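Local coordinates for lysine specific cysteine protease (Porphyromonas gingivalis, PDB 3M1H), which cleaves proteins after lysine as a virulence-associated cysteine protease, represented here by its calcium-binding K3 cleaved adhesin domain, a kind of domain that is hemolytic in vitro when isolated, at residues T82-A87 with L170-I175; Y92-Y97 with L120-V125. All blocks are in the same frame, centred on the assembly; numbering follows the deposited sequence. Where two conformers were deposited one is given.

Overall arrangement
From the N terminus the chain lays down strands 4-8, 19-22, 50-53 and 65-69 before reaching strand 79-87, the first partner of contact 1. A short loop leads on to strand 96-102, and its entry, 92-97, meets the loop 120-125 after strand 116-119; contact 2 thus closes a loop of 22 residues. The chain then passes through strands 142-148 and 154-160 and returns in strand 167-177 to complete contact 1, so the short closure lies wholly within the long one. Contact 1 joins two strands of one sheet of the jelly roll, contact 2 ties the approach to strand 96-102 to the loop leaving edge strand 116-119 of the other, and Ala87 packs on Ala93 where they touch.

Contact 1 of 2, residues T82-A87 with L170-I175; sequences TFWVCA and LDDVVI. With CA (calcium ion), chain F.
Thr82 and Trp84 pair with Val174 and Asp171 through four backbone hydrogen bonds, joining the two strands antiparallel. Between these pairs the register slips by one residue at a beta bulge; here Asp172 and Val173 form a G1 bulge facing Glu8. Asp172 O meets Phe83 CA at 3.5 Å in a straight CA-H...O contact, and a water links it to Thr82 OG1.

Apolar contacts line one face. Val173 CG2 touches Phe83 CB at 4.0 Å, Leu170 CD1 in one of two deposited conformers lies near the Phe83 ring, and Phe157 meets that ring edge-to-face. On the opposite face, with Thr82 and Val174, Trp84 CD1 rests 3.6 Å from Asp172 CB, ring and carboxylate planes 82° apart, with Asp172 O in plane at the indole edge; His44 stacks on the indole and bonds the Asp172 carboxylate.

A chi1 of -156° carries the Asp171 carboxylate away from strand 82-87 to the calcium ion, gripped by both oxygens, OD2 at 2.4 Å. Asp172 N donates to Asp171 OD1 from above the carboxylate plane, and Asp172 OD1 accepts from a calcium-bound water. Asp9, Glu11, Ser46 and Ile48 complete the protein ligands of this site, built on a bulged jelly-roll strand.

Contact 2 of 2, residues Y92-Y97 with L120-V125; sequences YASEHY and LTAKTV
Leu120 fills the tight end of this contact, its CB set against Ala93 O at 3.2 Å and its backbone N bonded to Glu95 O at 3.0 Å. With CG anti to its carbonyl carbon (chi1 -63°) and CD1 extended away from the backbone (chi2 -178°), the leucine is left with CD2 directed to Tyr97 CE2 at 3.8 Å; the phenol and the leucine side chain cross at about a right angle. CD1 turns instead to Ala93 O and on to Ala87 of strand 79-87, in the facing sheet. The hydroxyl of Tyr97 is held by Glu118, and the buried carboxylate of Glu95 is hydrogen-bonded to His159 through OE1 and to Ser54 and the backbone N of Phe166 through OE2, three bonds that should restrain its rotation.

Ser94 centres an inverse gamma turn, closed by Glu95 N on Ala93 O at 2.7 Å, and this turn leads the chain into strand 96-102 of the jelly roll, beside its edge strand 116-119. On the side away from the strand, toward Ala122, the packing is looser. Ala93 CB comes no nearer than 3.9 Å to Thr121 O, and Ser94 OG only brushes Ala122 CB. A water links the segments here, accepting from Ala93 N and donating to Thr124 O at 2.8 Å in the exposed 120-125 loop, while the Thr124 hydroxyl turns to Asn91.

Contact 1 of 2, residues T82-A87 with L170-I175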
loop_
_atom_site.group_PDB
_atom_site.type_symbol
_atom_site.label_atom_id
_atom_site.label_comp_id
_atom_site.label_asym_id
_atom_site.label_seq_id
_atom_site.Cartn_x
_atom_site.Cartn_y
_atom_site.Cartn_z
ATOM N N THR A 82 1.768 -3.481 -12.101
ATOM C CA THR A 82 2.743 -4.164 -11.261
ATOM C C THR A 82 3.187 -3.244 -10.148
ATOM O O THR A 82 3.180 -2.021 -10.283
ATOM C CB THR A 82 4.006 -4.649 -12.022
ATOM O OG1 THR A 82 4.691 -3.525 -12.578
ATOM C CG2 THR A 82 3.641 -5.577 -13.165
ATOM N N PHE A 83 3.526 -3.860 -9.033
ATOM C CA PHE A 83 3.973 -3.135 -7.853
ATOM C C PHE A 83 4.741 -4.071 -6.953
ATOM O O PHE A 83 4.653 -5.306 -7.097
ATOM C CB PHE A 83 2.801 -2.465 -7.115
ATOM C CG PHE A 83 1.780 -3.428 -6.533
ATOM C CD1 PHE A 83 1.918 -3.915 -5.254
ATOM C CD2 PHE A 83 0.714 -3.862 -7.305
ATOM C CE1 PHE A 83 0.977 -4.808 -4.713
ATOM C CE2 PHE A 83 -0.248 -4.747 -6.747
ATOM C CZ PHE A 83 -0.093 -5.217 -5.487
ATOM N N TRP A 84 5.459 -3.484 -6.001
ATOM C CA TRP A 84 6.207 -4.246 -5.018
ATOM C C TRP A 84 5.668 -3.990 -3.612
ATOM O O TRP A 84 5.304 -2.838 -3.265
ATOM C CB TRP A 84 7.680 -3.898 -5.087
ATOM C CG TRP A 84 8.345 -4.257 -6.392
ATOM C CD1 TRP A 84 8.274 -3.584 -7.575
ATOM C CD2 TRP A 84 9.205 -5.372 -6.608
ATOM N NE1 TRP A 84 9.048 -4.232 -8.531
ATOM C CE2 TRP A 84 9.636 -5.318 -7.951
ATOM C CE3 TRP A 84 9.655 -6.408 -5.793
ATOM C CZ2 TRP A 84 10.500 -6.274 -8.481
ATOM C CZ3 TRP A 84 10.498 -7.365 -6.332
ATOM C CH2 TRP A 84 10.909 -7.275 -7.672
ATOM N N VAL A 85 5.626 -5.055 -2.810
ATOM C CA VAL A 85 5.043 -5.006 -1.474
ATOM C C VAL A 85 5.923 -5.759 -0.507
ATOM O O VAL A 85 6.537 -6.768 -0.890
ATOM C CB VAL A 85 3.603 -5.551 -1.460
ATOM C CG1 VAL A 85 3.529 -7.012 -1.928
ATOM C CG2 VAL A 85 2.968 -5.426 -0.085
ATOM N N CYS A 86 6.047 -5.267 0.728
ATOM C CA CYS A 86 6.637 -6.069 1.779
ATOM C C CYS A 86 6.070 -5.696 3.138
ATOM O O CYS A 86 5.494 -4.606 3.316
ATOM C CB CYS A 86 8.170 -5.930 1.799
ATOM S SG CYS A 86 8.864 -4.405 2.495
ATOM N N ALA A 87 6.282 -6.585 4.105
ATOM C CA ALA A 87 6.046 -6.278 5.471
ATOM C C ALA A 87 7.228 -5.524 6.031
ATOM O O ALA A 87 8.388 -5.955 5.878
ATOM C CB ALA A 87 5.823 -7.613 6.268
ATOM N N LEU A 170 4.679 -0.319 0.170
ATOM C CA LEU A 170 4.436 -0.398 -1.252
ATOM C C LEU A 170 5.491 0.456 -1.968
ATOM O O LEU A 170 5.874 1.516 -1.446
ATOM C CB LEU A 170 3.034 0.144 -1.512
ATOM C CG LEU A 170 2.559 0.361 -2.938
ATOM C CD1 LEU A 170 2.397 -0.958 -3.694
ATOM C CD2 LEU A 170 1.247 1.176 -2.929
ATOM N N ASP A 171 5.930 0.010 -3.135
ATOM C CA ASP A 171 6.888 0.816 -3.930
ATOM C C ASP A 171 6.766 0.419 -5.394
ATOM O O ASP A 171 6.204 -0.619 -5.760
ATOM C CB ASP A 171 8.298 0.623 -3.374
ATOM C CG ASP A 171 9.283 1.807 -3.684
ATOM O OD1 ASP A 171 8.878 2.748 -4.358
ATOM O OD2 ASP A 171 10.436 1.741 -3.158
ATOM N N ASP A 172 7.317 1.279 -6.259
ATOM C CA ASP A 172 7.517 0.957 -7.674
ATOM C C ASP A 172 6.214 0.477 -8.359
ATOM O O ASP A 172 6.133 -0.620 -8.914
ATOM C CB ASP A 172 8.682 -0.015 -7.825
ATOM C CG ASP A 172 10.033 0.626 -7.541
ATOM O OD1 ASP A 172 10.167 1.857 -7.741
ATOM O OD2 ASP A 172 10.970 -0.098 -7.175
ATOM N N VAL A 173 5.208 1.339 -8.302
ATOM C CA VAL A 173 3.912 1.102 -8.944
ATOM C C VAL A 173 4.003 1.492 -10.408
ATOM O O VAL A 173 4.265 2.640 -10.716
ATOM C CB VAL A 173 2.824 1.920 -8.255
ATOM C CG1 VAL A 173 1.467 1.739 -8.969
ATOM C CG2 VAL A 173 2.695 1.545 -6.769
ATOM N N VAL A 174 3.767 0.542 -11.302
ATOM C CA VAL A 174 3.838 0.767 -12.749
ATOM C C VAL A 174 2.541 0.264 -13.403
ATOM O O VAL A 174 2.092 -0.840 -13.086
ATOM C CB VAL A 174 5.033 0.049 -13.390
ATOM C CG1 VAL A 174 5.116 0.386 -14.869
ATOM C CG2 VAL A 174 6.367 0.444 -12.694
ATOM N N ILE A 175 1.935 1.080 -14.266
ATOM C CA ILE A 175 0.728 0.712 -15.028
ATOM C C ILE A 175 1.037 0.952 -16.499
ATOM O O ILE A 175 1.492 2.037 -16.896
ATOM C CB ILE A 175 -0.524 1.498 -14.596
ATOM C CG1 ILE A 175 -0.826 1.230 -13.110
ATOM C CG2 ILE A 175 -1.723 1.122 -15.526
ATOM C CD1 ILE A 175 -2.023 1.957 -12.564
HETATM CA CA CA F . 11.025 3.970 -3.934
HETATM O O HOH W 1 6.554 -2.695 -10.741
HETATM O O HOH W 2 2.885 -2.720 -15.454
HETATM O O HOH W 3 11.760 3.217 -6.063
#

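Contact 2 of 2, residues Y92-Y97 with L120-V125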
loop_
_atom_site.group_PDB
_atom_site.type_symbol
_atom_site.label_atom_id
_atom_site.label_comp_id
_atom_site.label_asym_id
_atom_site.label_seq_id
_atom_site.Cartn_x
_atom_site.Cartn_y
_atom_site.Cartn_z
ATOM N N TYR A 92 6.454 -9.634 12.112
ATOM C CA TYR A 92 5.053 -9.275 12.297
ATOM C C TYR A 92 4.529 -8.933 10.912
ATOM O O TYR A 92 4.195 -7.762 10.611
ATOM C CB TYR A 92 4.879 -8.079 13.220
ATOM C CG TYR A 92 5.399 -8.229 14.611
ATOM C CD1 TYR A 92 4.592 -8.632 15.659
ATOM C CD2 TYR A 92 6.708 -7.882 14.885
ATOM C CE1 TYR A 92 5.121 -8.724 16.970
ATOM C CE2 TYR A 92 7.230 -7.958 16.146
ATOM C CZ TYR A 92 6.443 -8.388 17.184
ATOM O OH TYR A 92 7.045 -8.438 18.414
ATOM N N ALA A 93 4.486 -9.946 10.056
ATOM C CA ALA A 93 4.323 -9.756 8.609
ATOM C C ALA A 93 2.869 -9.774 8.115
ATOM O O ALA A 93 2.616 -9.432 6.962
ATOM C CB ALA A 93 5.147 -10.779 7.851
ATOM N N SER A 94 1.899 -10.158 8.957
ATOM C CA SER A 94 0.586 -10.611 8.470
ATOM C C SER A 94 -0.368 -9.463 8.163
ATOM O O SER A 94 -1.493 -9.441 8.629
ATOM C CB SER A 94 -0.079 -11.568 9.485
ATOM O OG SER A 94 0.823 -12.607 9.807
ATOM N N GLU A 95 0.086 -8.517 7.346
ATOM C CA GLU A 95 -0.750 -7.380 6.965
ATOM C C GLU A 95 -1.691 -7.793 5.854
ATOM O O GLU A 95 -1.330 -8.557 4.975
ATOM C CB GLU A 95 0.126 -6.217 6.498
ATOM C CG GLU A 95 1.161 -5.761 7.493
ATOM C CD GLU A 95 0.627 -5.005 8.686
ATOM O OE1 GLU A 95 -0.578 -4.714 8.743
ATOM O OE2 GLU A 95 1.443 -4.731 9.597
ATOM N N HIS A 96 -2.918 -7.279 5.925
ATOM C CA HIS A 96 -3.998 -7.586 5.017
ATOM C C HIS A 96 -4.234 -6.380 4.109
ATOM O O HIS A 96 -4.412 -5.268 4.593
ATOM C CB HIS A 96 -5.247 -7.928 5.861
ATOM C CG HIS A 96 -6.478 -8.295 5.092
ATOM N ND1 HIS A 96 -7.738 -8.122 5.632
ATOM C CD2 HIS A 96 -6.669 -8.836 3.869
ATOM C CE1 HIS A 96 -8.646 -8.509 4.753
ATOM N NE2 HIS A 96 -8.025 -8.964 3.680
ATOM N N TYR A 97 -4.206 -6.617 2.808
ATOM C CA TYR A 97 -4.444 -5.543 1.845
ATOM C C TYR A 97 -5.199 -6.035 0.634
ATOM O O TYR A 97 -5.290 -7.254 0.383
ATOM C CB TYR A 97 -3.135 -4.859 1.431
ATOM C CG TYR A 97 -2.356 -5.637 0.399
ATOM C CD1 TYR A 97 -2.358 -5.259 -0.935
ATOM C CD2 TYR A 97 -1.635 -6.777 0.754
ATOM C CE1 TYR A 97 -1.675 -5.973 -1.871
ATOM C CE2 TYR A 97 -0.930 -7.502 -0.172
ATOM C CZ TYR A 97 -0.956 -7.094 -1.494
ATOM O OH TYR A 97 -0.271 -7.766 -2.479
ATOM N N LEU A 120 -0.102 -11.020 3.781
ATOM C CA LEU A 120 1.307 -11.331 3.503
ATOM C C LEU A 120 1.734 -12.536 4.296
ATOM O O LEU A 120 1.321 -12.670 5.454
ATOM C CB LEU A 120 2.220 -10.155 3.850
ATOM C CG LEU A 120 1.989 -8.873 3.048
ATOM C CD1 LEU A 120 3.013 -7.829 3.479
ATOM C CD2 LEU A 120 2.041 -9.108 1.557
ATOM N N THR A 121 2.530 -13.404 3.661
ATOM C CA THR A 121 2.976 -14.657 4.287
ATOM C C THR A 121 3.980 -14.421 5.418
ATOM O O THR A 121 4.958 -13.675 5.264
ATOM C CB THR A 121 3.612 -15.614 3.258
ATOM O OG1 THR A 121 2.836 -15.640 2.050
ATOM C CG2 THR A 121 3.712 -17.030 3.829
ATOM N N ALA A 122 3.722 -15.017 6.578
ATOM C CA ALA A 122 4.695 -14.957 7.669
ATOM C C ALA A 122 5.719 -16.092 7.452
ATOM O O ALA A 122 5.369 -17.265 7.499
ATOM C CB ALA A 122 4.007 -15.107 9.005
ATOM N N LYS A 123 6.965 -15.735 7.160
ATOM C CA LYS A 123 8.030 -16.711 6.972
ATOM C C LYS A 123 8.807 -16.897 8.260
ATOM O O LYS A 123 9.438 -17.940 8.471
ATOM C CB LYS A 123 8.982 -16.250 5.857
ATOM C CG LYS A 123 8.263 -15.919 4.546
ATOM N N THR A 124 8.787 -15.861 9.092
ATOM C CA THR A 124 9.394 -15.858 10.405
ATOM C C THR A 124 8.471 -15.106 11.350
ATOM O O THR A 124 7.669 -14.271 10.905
ATOM C CB THR A 124 10.807 -15.197 10.408
ATOM O OG1 THR A 124 10.709 -13.845 9.932
ATOM C CG2 THR A 124 11.759 -15.929 9.507
ATOM N N VAL A 125 8.564 -15.422 12.638
ATOM C CA VAL A 125 7.787 -14.770 13.696
ATOM C C VAL A 125 8.656 -14.639 14.939
ATOM O O VAL A 125 9.683 -15.319 15.058
ATOM C CB VAL A 125 6.541 -15.603 14.075
ATOM C CG1 VAL A 125 5.537 -15.625 12.936
ATOM C CG2 VAL A 125 6.973 -17.015 14.505
HETATM O O HOH W 4 5.397 -12.570 10.788
#